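Long-range contacts in phosphoribosylaminoimidazole carboxylase (PDB 4JA0), which probably catalyses two steps of de novo purine biosynthesis, carboxylation of aminoimidazole ribonucleotide and synthesis of SAICAR: residues A171-A182 with Y396-L407; H267-D278 with A323-G331. One frame throughout, in Å; residues are numbered along the deposited sequence.

Contact 1 of 2, residues A171-A182 with Y396-L407; sequences ATILIFEILEKA and YLVWGRLRSKQL
An antiparallel helix pair joins the two enzyme regions of the chain: Leu174, Glu177, Lys181 and Ala182 of the SAICAR synthetase region meet Tyr396, Trp399, Arg403 and Leu407 of the AIR carboxylase region. The axes run at 170° and approach to 10.0 Å. The Lys181 chain bends at chi2 (58°) and chi3, which lays CE over the Trp399 indole, 3.8 Å from the centroid of the six-membered ring. Its NZ adds an off-centre cation-pi contact. On the opposite face of the indole lies Arg403 CD. Arg403 NH1 and Glu177 OE1 form a salt bridge of 2.9 Å. The carboxylate and guanidinium planes are nearly parallel, 11° apart. Leu174 CD1 packs 3.5 Å from Arg403 CB, and Leu174 CD2 against Leu407 CD2. At the other end Ala182 CB sits over a face of Tyr396, 3.6 Å from Tyr396 CZ. The Tyr396 hydroxyl is hydrogen-bonded to Leu261 O.

Glu318 of the second subunit gives Arg403 another carboxylate. Tyr346 of that subunit puts its ring against Trp399 and its OH in a hydrogen bond with Lys181 NZ. Helix 57-74 packs against Ile178 and Tyr396, strand 188-200 against Thr172 and Leu179, and helix 380-391 against Val398 and Leu402.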
loop_
_atom_site.group_PDB
_atom_site.type_symbol
_atom_site.label_atom_id
_atom_site.label_comp_id
_atom_site.label_asym_id
_atom_site.label_seq_id
_atom_site.Cartn_x
_atom_site.Cartn_y
_atom_site.Cartn_z
ATOM N N ALA A 171 -17.203 41.318 -0.233
ATOM C CA ALA A 171 -18.044 41.592 0.928
ATOM C C ALA A 171 -19.426 42.085 0.540
ATOM O O ALA A 171 -20.424 41.676 1.127
ATOM C CB ALA A 171 -17.378 42.613 1.841
ATOM N N THR A 172 -19.482 42.943 -0.467
ATOM C CA THR A 172 -20.748 43.507 -0.909
ATOM C C THR A 172 -21.649 42.400 -1.447
ATOM O O THR A 172 -22.826 42.323 -1.095
ATOM C CB THR A 172 -20.533 44.612 -1.987
ATOM O OG1 THR A 172 -19.645 45.619 -1.483
ATOM C CG2 THR A 172 -21.851 45.267 -2.402
ATOM N N ILE A 173 -21.101 41.530 -2.282
ATOM C CA ILE A 173 -21.893 40.430 -2.806
ATOM C C ILE A 173 -22.390 39.553 -1.670
ATOM O O ILE A 173 -23.547 39.130 -1.669
ATOM C CB ILE A 173 -21.096 39.574 -3.787
ATOM C CG1 ILE A 173 -20.637 40.435 -4.960
ATOM C CG2 ILE A 173 -21.926 38.408 -4.267
ATOM C CD1 ILE A 173 -19.694 39.724 -5.906
ATOM N N LEU A 174 -21.526 39.314 -0.686
ATOM C CA LEU A 174 -21.853 38.448 0.454
ATOM C C LEU A 174 -22.998 38.978 1.315
ATOM O O LEU A 174 -23.905 38.236 1.671
ATOM C CB LEU A 174 -20.601 38.251 1.312
ATOM C CG LEU A 174 -20.688 37.293 2.490
ATOM C CD1 LEU A 174 -21.395 36.049 2.039
ATOM C CD2 LEU A 174 -19.297 36.943 2.949
ATOM N N ILE A 175 -22.959 40.275 1.606
ATOM C CA ILE A 175 -23.981 40.948 2.405
ATOM C C ILE A 175 -25.322 40.917 1.693
ATOM O O ILE A 175 -26.365 40.696 2.313
ATOM C CB ILE A 175 -23.572 42.402 2.688
ATOM C CG1 ILE A 175 -22.464 42.422 3.732
ATOM C CG2 ILE A 175 -24.765 43.256 3.125
ATOM C CD1 ILE A 175 -21.718 43.731 3.763
ATOM N N PHE A 176 -25.282 41.140 0.382
ATOM C CA PHE A 176 -26.460 40.979 -0.431
ATOM C C PHE A 176 -26.995 39.537 -0.326
ATOM O O PHE A 176 -28.190 39.323 -0.128
ATOM C CB PHE A 176 -26.156 41.293 -1.886
ATOM C CG PHE A 176 -27.332 41.097 -2.780
ATOM C CD1 PHE A 176 -28.216 42.131 -3.011
ATOM C CD2 PHE A 176 -27.615 39.840 -3.315
ATOM C CE1 PHE A 176 -29.322 41.925 -3.813
ATOM C CE2 PHE A 176 -28.720 39.627 -4.105
ATOM C CZ PHE A 176 -29.572 40.663 -4.361
ATOM N N GLU A 177 -26.118 38.548 -0.435
ATOM C CA GLU A 177 -26.562 37.164 -0.429
ATOM C C GLU A 177 -27.215 36.764 0.906
ATOM O O GLU A 177 -28.258 36.092 0.930
ATOM C CB GLU A 177 -25.384 36.255 -0.744
ATOM C CG GLU A 177 -24.986 36.235 -2.223
ATOM C CD GLU A 177 -23.650 35.531 -2.448
ATOM O OE1 GLU A 177 -22.873 35.423 -1.466
ATOM O OE2 GLU A 177 -23.380 35.078 -3.589
ATOM N N ILE A 178 -26.631 37.233 2.005
ATOM C CA ILE A 178 -27.161 36.994 3.341
ATOM C C ILE A 178 -28.546 37.582 3.534
ATOM O O ILE A 178 -29.463 36.892 3.961
ATOM C CB ILE A 178 -26.235 37.613 4.404
ATOM C CG1 ILE A 178 -24.931 36.830 4.472
ATOM C CG2 ILE A 178 -26.930 37.671 5.773
ATOM C CD1 ILE A 178 -23.913 37.465 5.344
ATOM N N LEU A 179 -28.683 38.856 3.190
ATOM C CA LEU A 179 -29.945 39.570 3.315
ATOM C C LEU A 179 -30.973 39.034 2.329
ATOM O O LEU A 179 -32.175 39.016 2.624
ATOM C CB LEU A 179 -29.732 41.065 3.095
ATOM C CG LEU A 179 -28.794 41.696 4.119
ATOM C CD1 LEU A 179 -28.555 43.130 3.750
ATOM C CD2 LEU A 179 -29.388 41.599 5.510
ATOM N N GLU A 180 -30.493 38.595 1.167
ATOM C CA GLU A 180 -31.353 38.014 0.151
ATOM C C GLU A 180 -32.007 36.799 0.767
ATOM O O GLU A 180 -33.213 36.562 0.605
ATOM C CB GLU A 180 -30.544 37.621 -1.097
ATOM C CG GLU A 180 -31.412 37.094 -2.239
ATOM C CD GLU A 180 -30.656 36.621 -3.491
ATOM O OE1 GLU A 180 -31.279 36.665 -4.583
ATOM O OE2 GLU A 180 -29.472 36.210 -3.404
ATOM N N LYS A 181 -31.190 36.041 1.500
ATOM C CA LYS A 181 -31.628 34.825 2.157
ATOM C C LYS A 181 -32.629 35.147 3.278
ATOM O O LYS A 181 -33.726 34.579 3.328
ATOM C CB LYS A 181 -30.397 34.110 2.708
ATOM C CG LYS A 181 -30.490 32.607 2.665
ATOM C CD LYS A 181 -30.711 32.143 1.231
ATOM C CE LYS A 181 -29.431 32.066 0.434
ATOM N NZ LYS A 181 -29.725 31.537 -0.934
ATOM N N ALA A 182 -32.290 36.123 4.116
ATOM C CA ALA A 182 -33.166 36.554 5.197
ATOM C C ALA A 182 -34.550 36.955 4.692
ATOM O O ALA A 182 -35.553 36.418 5.149
ATOM C CB ALA A 182 -32.530 37.702 5.971
ATOM N N TYR A 396 -30.288 30.222 7.750
ATOM C CA TYR A 396 -29.485 31.032 6.841
ATOM C C TYR A 396 -28.286 31.622 7.564
ATOM O O TYR A 396 -27.264 31.926 6.947
ATOM C CB TYR A 396 -30.309 32.124 6.138
ATOM C CG TYR A 396 -30.583 33.347 6.970
ATOM C CD1 TYR A 396 -29.691 34.405 7.004
ATOM C CD2 TYR A 396 -31.748 33.447 7.717
ATOM C CE1 TYR A 396 -29.943 35.513 7.771
ATOM C CE2 TYR A 396 -32.014 34.540 8.471
ATOM C CZ TYR A 396 -31.111 35.581 8.501
ATOM O OH TYR A 396 -31.381 36.697 9.267
ATOM N N LEU A 397 -28.400 31.728 8.882
ATOM C CA LEU A 397 -27.338 32.301 9.688
ATOM C C LEU A 397 -26.106 31.414 9.750
ATOM O O LEU A 397 -24.972 31.902 9.737
ATOM C CB LEU A 397 -27.826 32.548 11.100
ATOM C CG LEU A 397 -27.058 33.722 11.677
ATOM C CD1 LEU A 397 -27.821 35.002 11.266
ATOM C CD2 LEU A 397 -26.876 33.606 13.180
ATOM N N VAL A 398 -26.321 30.109 9.850
ATOM C CA VAL A 398 -25.205 29.184 9.816
ATOM C C VAL A 398 -24.589 29.264 8.431
ATOM O O VAL A 398 -23.375 29.432 8.278
ATOM C CB VAL A 398 -25.667 27.756 10.121
ATOM C CG1 VAL A 398 -24.590 26.758 9.743
ATOM C CG2 VAL A 398 -25.985 27.631 11.581
ATOM N N TRP A 399 -25.452 29.216 7.424
ATOM C CA TRP A 399 -25.040 29.340 6.037
ATOM C C TRP A 399 -24.269 30.646 5.776
ATOM O O TRP A 399 -23.273 30.644 5.056
ATOM C CB TRP A 399 -26.284 29.227 5.162
ATOM C CG TRP A 399 -26.036 29.383 3.719
ATOM C CD1 TRP A 399 -25.746 28.399 2.817
ATOM C CD2 TRP A 399 -26.062 30.609 2.988
ATOM N NE1 TRP A 399 -25.586 28.940 1.567
ATOM C CE2 TRP A 399 -25.780 30.299 1.646
ATOM C CE3 TRP A 399 -26.299 31.942 3.340
ATOM C CZ2 TRP A 399 -25.741 31.279 0.648
ATOM C CZ3 TRP A 399 -26.252 32.908 2.353
ATOM C CH2 TRP A 399 -25.979 32.574 1.025
ATOM N N GLY A 400 -24.712 31.748 6.383
ATOM C CA GLY A 400 -23.974 32.996 6.315
ATOM C C GLY A 400 -22.559 32.815 6.851
ATOM O O GLY A 400 -21.576 33.173 6.183
ATOM N N ARG A 401 -22.446 32.215 8.037
ATOM C CA ARG A 401 -21.144 32.064 8.706
ATOM C C ARG A 401 -20.148 31.221 7.942
ATOM O O ARG A 401 -18.945 31.438 8.053
ATOM C CB ARG A 401 -21.304 31.506 10.127
ATOM C CG ARG A 401 -22.005 32.467 11.075
ATOM C CD ARG A 401 -21.600 32.208 12.521
ATOM N NE ARG A 401 -22.687 32.496 13.454
ATOM C CZ ARG A 401 -22.558 32.559 14.779
ATOM N NH1 ARG A 401 -21.377 32.364 15.354
ATOM N NH2 ARG A 401 -23.618 32.826 15.532
ATOM N N LEU A 402 -20.650 30.256 7.180
ATOM C CA LEU A 402 -19.808 29.463 6.303
ATOM C C LEU A 402 -19.231 30.347 5.200
ATOM O O LEU A 402 -18.042 30.275 4.896
ATOM C CB LEU A 402 -20.604 28.311 5.699
ATOM C CG LEU A 402 -20.998 27.156 6.644
ATOM C CD1 LEU A 402 -22.020 26.243 5.986
ATOM C CD2 LEU A 402 -19.796 26.345 7.098
ATOM N N ARG A 403 -20.064 31.207 4.612
ATOM C CA ARG A 403 -19.590 32.078 3.540
ATOM C C ARG A 403 -18.639 33.120 4.064
ATOM O O ARG A 403 -17.673 33.487 3.392
ATOM C CB ARG A 403 -20.740 32.755 2.833
ATOM C CG ARG A 403 -21.757 31.802 2.294
ATOM C CD ARG A 403 -22.393 32.346 1.025
ATOM N NE ARG A 403 -21.849 31.693 -0.159
ATOM C CZ ARG A 403 -22.362 31.812 -1.376
ATOM N NH1 ARG A 403 -23.435 32.552 -1.564
ATOM N NH2 ARG A 403 -21.811 31.185 -2.401
ATOM N N SER A 404 -18.892 33.574 5.280
ATOM C CA SER A 404 -18.042 34.573 5.895
ATOM C C SER A 404 -16.669 33.978 6.175
ATOM O O SER A 404 -15.632 34.621 5.994
ATOM C CB SER A 404 -18.705 35.075 7.181
ATOM O OG SER A 404 -17.900 36.021 7.856
ATOM N N LYS A 405 -16.656 32.715 6.562
ATOM C CA LYS A 405 -15.402 32.050 6.842
ATOM C C LYS A 405 -14.533 31.935 5.572
ATOM O O LYS A 405 -13.314 32.123 5.621
ATOM C CB LYS A 405 -15.690 30.675 7.435
ATOM C CG LYS A 405 -14.453 29.905 7.861
ATOM C CD LYS A 405 -14.578 28.424 7.525
ATOM C CE LYS A 405 -13.276 27.712 7.817
ATOM N NZ LYS A 405 -12.874 27.955 9.234
ATOM N N GLN A 406 -15.170 31.669 4.432
ATOM C CA GLN A 406 -14.455 31.572 3.170
ATOM C C GLN A 406 -13.830 32.895 2.804
ATOM O O GLN A 406 -12.677 32.947 2.366
ATOM C CB GLN A 406 -15.398 31.113 2.060
ATOM C CG GLN A 406 -15.840 29.673 2.267
ATOM C CD GLN A 406 -16.702 29.106 1.152
ATOM O OE1 GLN A 406 -17.324 29.849 0.364
ATOM N NE2 GLN A 406 -16.739 27.766 1.077
ATOM N N LEU A 407 -14.569 33.971 3.040
ATOM C CA LEU A 407 -14.047 35.297 2.784
ATOM C C LEU A 407 -12.892 35.577 3.725
ATOM O O LEU A 407 -11.892 36.183 3.328
ATOM C CB LEU A 407 -15.132 36.365 2.965
ATOM C CG LEU A 407 -14.661 37.798 2.707
ATOM C CD1 LEU A 407 -14.270 37.937 1.241
ATOM C CD2 LEU A 407 -15.711 38.846 3.098
#

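Contact 2 of 2, residues H267-D278 with A323-G331; sequences HKVVVFMGSPAD and ALVFIAVAG
Val270 and Phe326 lie side by side on neighbouring parallel strands, pointing the same way. Followed outward, Phe326 CB lies 4.0 Å from Val270 O. With CG anti to its own carbonyl carbon (chi1 -64°), the ring swings toward strand 267-273. CD1 meets Val270 CB at 3.6 Å; the valine stands at the edge of the ring, near its plane. CE1 touches both Val270 CB and Val270 CG2, the latter at 4.0 Å. CE1 is also the atom nearest Phe272, 4.4 Å from Phe272 CZ. These two rings are near parallel but slid apart, with little overlap. An alanine in place of Phe326 would probably open a gap beside Val270 and take away the ring that Phe272 CZ approaches. Tyr317 and Met314 of helix 307-317 help to close this side of the sheet.

Strand 323-329 is the central strand of the five-stranded parallel sheet of the AIR carboxylase domain (strand order 2-1-3-4-5), and 267-273 lies between it and strand 296-300. Helices pack on both faces, making a three-layer alpha-beta-alpha sandwich. Seven backbone hydrogen bonds join the pair, from Lys268 N to Ala323 O through to Gly274 N to Val329 O.

On the other face Val269 CG1 meets Ile327 CD1 at 3.8 Å. Val271 CG1 packs 3.6 Å from Val329 CG2. Beyond the strand, an ST turn at Ser275 leads to Asp278, whose CB lies 3.9 Å from Val329 CG1. Helix 279-291 lies over Met273, Ile327 and Val329, and helix 380-391 over Val269 and Val325.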
loop_
_atom_site.group_PDB
_atom_site.type_symbol
_atom_site.label_atom_id
_atom_site.label_comp_id
_atom_site.label_asym_id
_atom_site.label_seq_id
_atom_site.Cartn_x
_atom_site.Cartn_y
_atom_site.Cartn_z
ATOM N N HIS A 267 -31.896 22.508 16.013
ATOM C CA HIS A 267 -31.091 21.432 15.453
ATOM C C HIS A 267 -30.119 20.908 16.471
ATOM O O HIS A 267 -29.820 21.558 17.469
ATOM C CB HIS A 267 -30.351 21.888 14.194
ATOM C CG HIS A 267 -29.629 23.190 14.362
ATOM N ND1 HIS A 267 -28.530 23.338 15.183
ATOM C CD2 HIS A 267 -29.884 24.416 13.839
ATOM C CE1 HIS A 267 -28.129 24.597 15.143
ATOM N NE2 HIS A 267 -28.932 25.271 14.334
ATOM N N LYS A 268 -29.683 19.686 16.240
ATOM C CA LYS A 268 -28.694 19.081 17.100
ATOM C C LYS A 268 -27.722 18.301 16.232
ATOM O O LYS A 268 -28.130 17.572 15.318
ATOM C CB LYS A 268 -29.365 18.172 18.147
ATOM C CG LYS A 268 -28.397 17.487 19.090
ATOM C CD LYS A 268 -27.854 18.452 20.133
ATOM C CE LYS A 268 -28.966 18.901 21.080
ATOM N NZ LYS A 268 -28.458 19.736 22.218
ATOM N N VAL A 269 -26.442 18.500 16.519
ATOM C CA VAL A 269 -25.357 17.696 15.984
ATOM C C VAL A 269 -24.906 16.812 17.136
ATOM O O VAL A 269 -24.557 17.308 18.217
ATOM C CB VAL A 269 -24.178 18.577 15.487
ATOM C CG1 VAL A 269 -22.946 17.757 15.275
ATOM C CG2 VAL A 269 -24.550 19.289 14.223
ATOM N N VAL A 270 -24.983 15.502 16.942
ATOM C CA VAL A 270 -24.545 14.573 17.978
ATOM C C VAL A 270 -23.287 13.840 17.520
ATOM O O VAL A 270 -23.278 13.220 16.449
ATOM C CB VAL A 270 -25.649 13.555 18.335
ATOM C CG1 VAL A 270 -25.227 12.727 19.526
ATOM C CG2 VAL A 270 -26.943 14.277 18.636
ATOM N N VAL A 271 -22.226 13.914 18.320
ATOM C CA VAL A 271 -21.020 13.160 18.024
ATOM C C VAL A 271 -20.943 11.920 18.907
ATOM O O VAL A 271 -20.817 12.035 20.119
ATOM C CB VAL A 271 -19.768 14.013 18.246
ATOM C CG1 VAL A 271 -18.548 13.278 17.737
ATOM C CG2 VAL A 271 -19.899 15.338 17.518
ATOM N N PHE A 272 -21.014 10.731 18.316
ATOM C CA PHE A 272 -20.808 9.503 19.086
ATOM C C PHE A 272 -19.351 9.090 18.979
ATOM O O PHE A 272 -18.857 8.868 17.865
ATOM C CB PHE A 272 -21.644 8.344 18.533
ATOM C CG PHE A 272 -23.105 8.422 18.853
ATOM C CD1 PHE A 272 -23.590 9.312 19.793
ATOM C CD2 PHE A 272 -23.997 7.574 18.219
ATOM C CE1 PHE A 272 -24.951 9.363 20.080
ATOM C CE2 PHE A 272 -25.350 7.627 18.495
ATOM C CZ PHE A 272 -25.827 8.521 19.425
ATOM N N MET A 273 -18.654 8.983 20.109
ATOM C CA MET A 273 -17.319 8.396 20.089
ATOM C C MET A 273 -17.382 6.998 20.717
ATOM O O MET A 273 -18.050 6.794 21.740
ATOM C CB MET A 273 -16.311 9.280 20.819
ATOM C CG MET A 273 -16.716 9.517 22.227
ATOM S SD MET A 273 -16.147 11.042 22.972
ATOM C CE MET A 273 -14.515 10.524 23.406
ATOM N N GLY A 274 -16.692 6.039 20.098
ATOM C CA GLY A 274 -16.688 4.656 20.565
ATOM C C GLY A 274 -15.905 4.412 21.844
ATOM O O GLY A 274 -16.101 3.404 22.525
ATOM N N SER A 275 -15.013 5.345 22.166
ATOM C CA SER A 275 -14.189 5.279 23.375
ATOM C C SER A 275 -13.921 6.679 23.922
ATOM O O SER A 275 -13.772 7.622 23.150
ATOM C CB SER A 275 -12.850 4.608 23.079
ATOM O OG SER A 275 -11.891 4.976 24.059
ATOM N N PRO A 276 -13.865 6.819 25.259
ATOM C CA PRO A 276 -13.521 8.114 25.874
ATOM C C PRO A 276 -12.113 8.623 25.520
ATOM O O PRO A 276 -11.808 9.786 25.775
ATOM C CB PRO A 276 -13.623 7.833 27.382
ATOM C CG PRO A 276 -13.567 6.336 27.511
ATOM C CD PRO A 276 -14.202 5.794 26.266
ATOM N N ALA A 277 -11.261 7.783 24.944
ATOM C CA ALA A 277 -9.943 8.271 24.570
ATOM C C ALA A 277 -10.041 9.268 23.403
ATOM O O ALA A 277 -9.145 10.094 23.205
ATOM C CB ALA A 277 -9.014 7.114 24.226
ATOM N N ASP A 278 -11.138 9.210 22.652
ATOM C CA ASP A 278 -11.309 10.055 21.475
ATOM C C ASP A 278 -11.808 11.469 21.821
ATOM O O ASP A 278 -12.307 12.203 20.968
ATOM C CB ASP A 278 -12.290 9.372 20.500
ATOM C CG ASP A 278 -11.785 8.008 19.989
ATOM O OD1 ASP A 278 -10.545 7.810 19.895
ATOM O OD2 ASP A 278 -12.643 7.134 19.685
ATOM N N ALA A 323 -33.800 19.447 13.175
ATOM C CA ALA A 323 -32.828 18.789 12.313
ATOM C C ALA A 323 -31.806 18.014 13.144
ATOM O O ALA A 323 -31.474 18.392 14.273
ATOM C CB ALA A 323 -32.131 19.808 11.448
ATOM N N LEU A 324 -31.258 16.961 12.556
ATOM C CA LEU A 324 -30.402 16.086 13.310
ATOM C C LEU A 324 -29.271 15.561 12.456
ATOM O O LEU A 324 -29.500 14.983 11.393
ATOM C CB LEU A 324 -31.249 14.935 13.860
ATOM C CG LEU A 324 -30.589 13.897 14.752
ATOM C CD1 LEU A 324 -29.986 14.585 15.957
ATOM C CD2 LEU A 324 -31.626 12.872 15.168
ATOM N N VAL A 325 -28.045 15.760 12.925
ATOM C CA VAL A 325 -26.862 15.212 12.270
ATOM C C VAL A 325 -26.013 14.432 13.258
ATOM O O VAL A 325 -25.676 14.954 14.326
ATOM C CB VAL A 325 -26.007 16.310 11.658
ATOM C CG1 VAL A 325 -24.718 15.722 11.154
ATOM C CG2 VAL A 325 -26.745 16.960 10.523
ATOM N N PHE A 326 -25.667 13.194 12.902
ATOM C CA PHE A 326 -24.756 12.366 13.705
ATOM C C PHE A 326 -23.337 12.345 13.162
ATOM O O PHE A 326 -23.121 12.115 11.965
ATOM C CB PHE A 326 -25.246 10.930 13.776
ATOM C CG PHE A 326 -26.542 10.775 14.474
ATOM C CD1 PHE A 326 -26.666 11.138 15.807
ATOM C CD2 PHE A 326 -27.634 10.235 13.815
ATOM C CE1 PHE A 326 -27.876 10.989 16.470
ATOM C CE2 PHE A 326 -28.847 10.070 14.474
ATOM C CZ PHE A 326 -28.971 10.450 15.800
ATOM N N ILE A 327 -22.373 12.559 14.048
ATOM C CA ILE A 327 -20.968 12.396 13.691
ATOM C C ILE A 327 -20.396 11.198 14.423
ATOM O O ILE A 327 -20.502 11.116 15.655
ATOM C CB ILE A 327 -20.154 13.667 13.996
ATOM C CG1 ILE A 327 -20.627 14.799 13.062
ATOM C CG2 ILE A 327 -18.639 13.399 13.858
ATOM C CD1 ILE A 327 -20.058 16.151 13.397
ATOM N N ALA A 328 -19.836 10.258 13.651
ATOM C CA ALA A 328 -19.274 9.023 14.213
ATOM C C ALA A 328 -17.762 9.041 14.283
ATOM O O ALA A 328 -17.075 9.046 13.246
ATOM C CB ALA A 328 -19.750 7.801 13.426
ATOM N N VAL A 329 -17.262 8.997 15.518
ATOM C CA VAL A 329 -15.828 8.985 15.799
ATOM C C VAL A 329 -15.377 7.657 16.420
ATOM O O VAL A 329 -15.585 7.402 17.605
ATOM C CB VAL A 329 -15.450 10.146 16.738
ATOM C CG1 VAL A 329 -13.957 10.132 17.044
ATOM C CG2 VAL A 329 -15.850 11.466 16.127
ATOM N N ALA A 330 -14.750 6.814 15.618
ATOM C CA ALA A 330 -14.302 5.511 16.111
ATOM C C ALA A 330 -12.943 5.148 15.526
ATOM O O ALA A 330 -12.790 5.045 14.304
ATOM C CB ALA A 330 -15.330 4.429 15.799
ATOM N N GLY A 331 -11.954 4.969 16.393
ATOM C CA GLY A 331 -10.643 4.524 15.953
ATOM C C GLY A 331 -10.666 3.067 15.507
ATOM O O GLY A 331 -11.712 2.400 15.592
#

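Both contacts are largely buried, but they do different work. Contact 1 joins the two enzyme regions, near the centre of the chain. Contact 2 lies inside one of them, about 28 Å away between centres, and pairs neighbouring strands of a single sheet. Along the sequence it is nested within the loop closed by contact 1. Contact 1 is carried mainly by side chains, mixing charge, aromatic faces and leucines. Strand pairing in contact 2 rests on backbone bonds, with mostly apolar side chains on both faces. Helix 380-391 packs beside both. The second subunit reaches both too, with polar bonds at contact 1 and packing at contact 2.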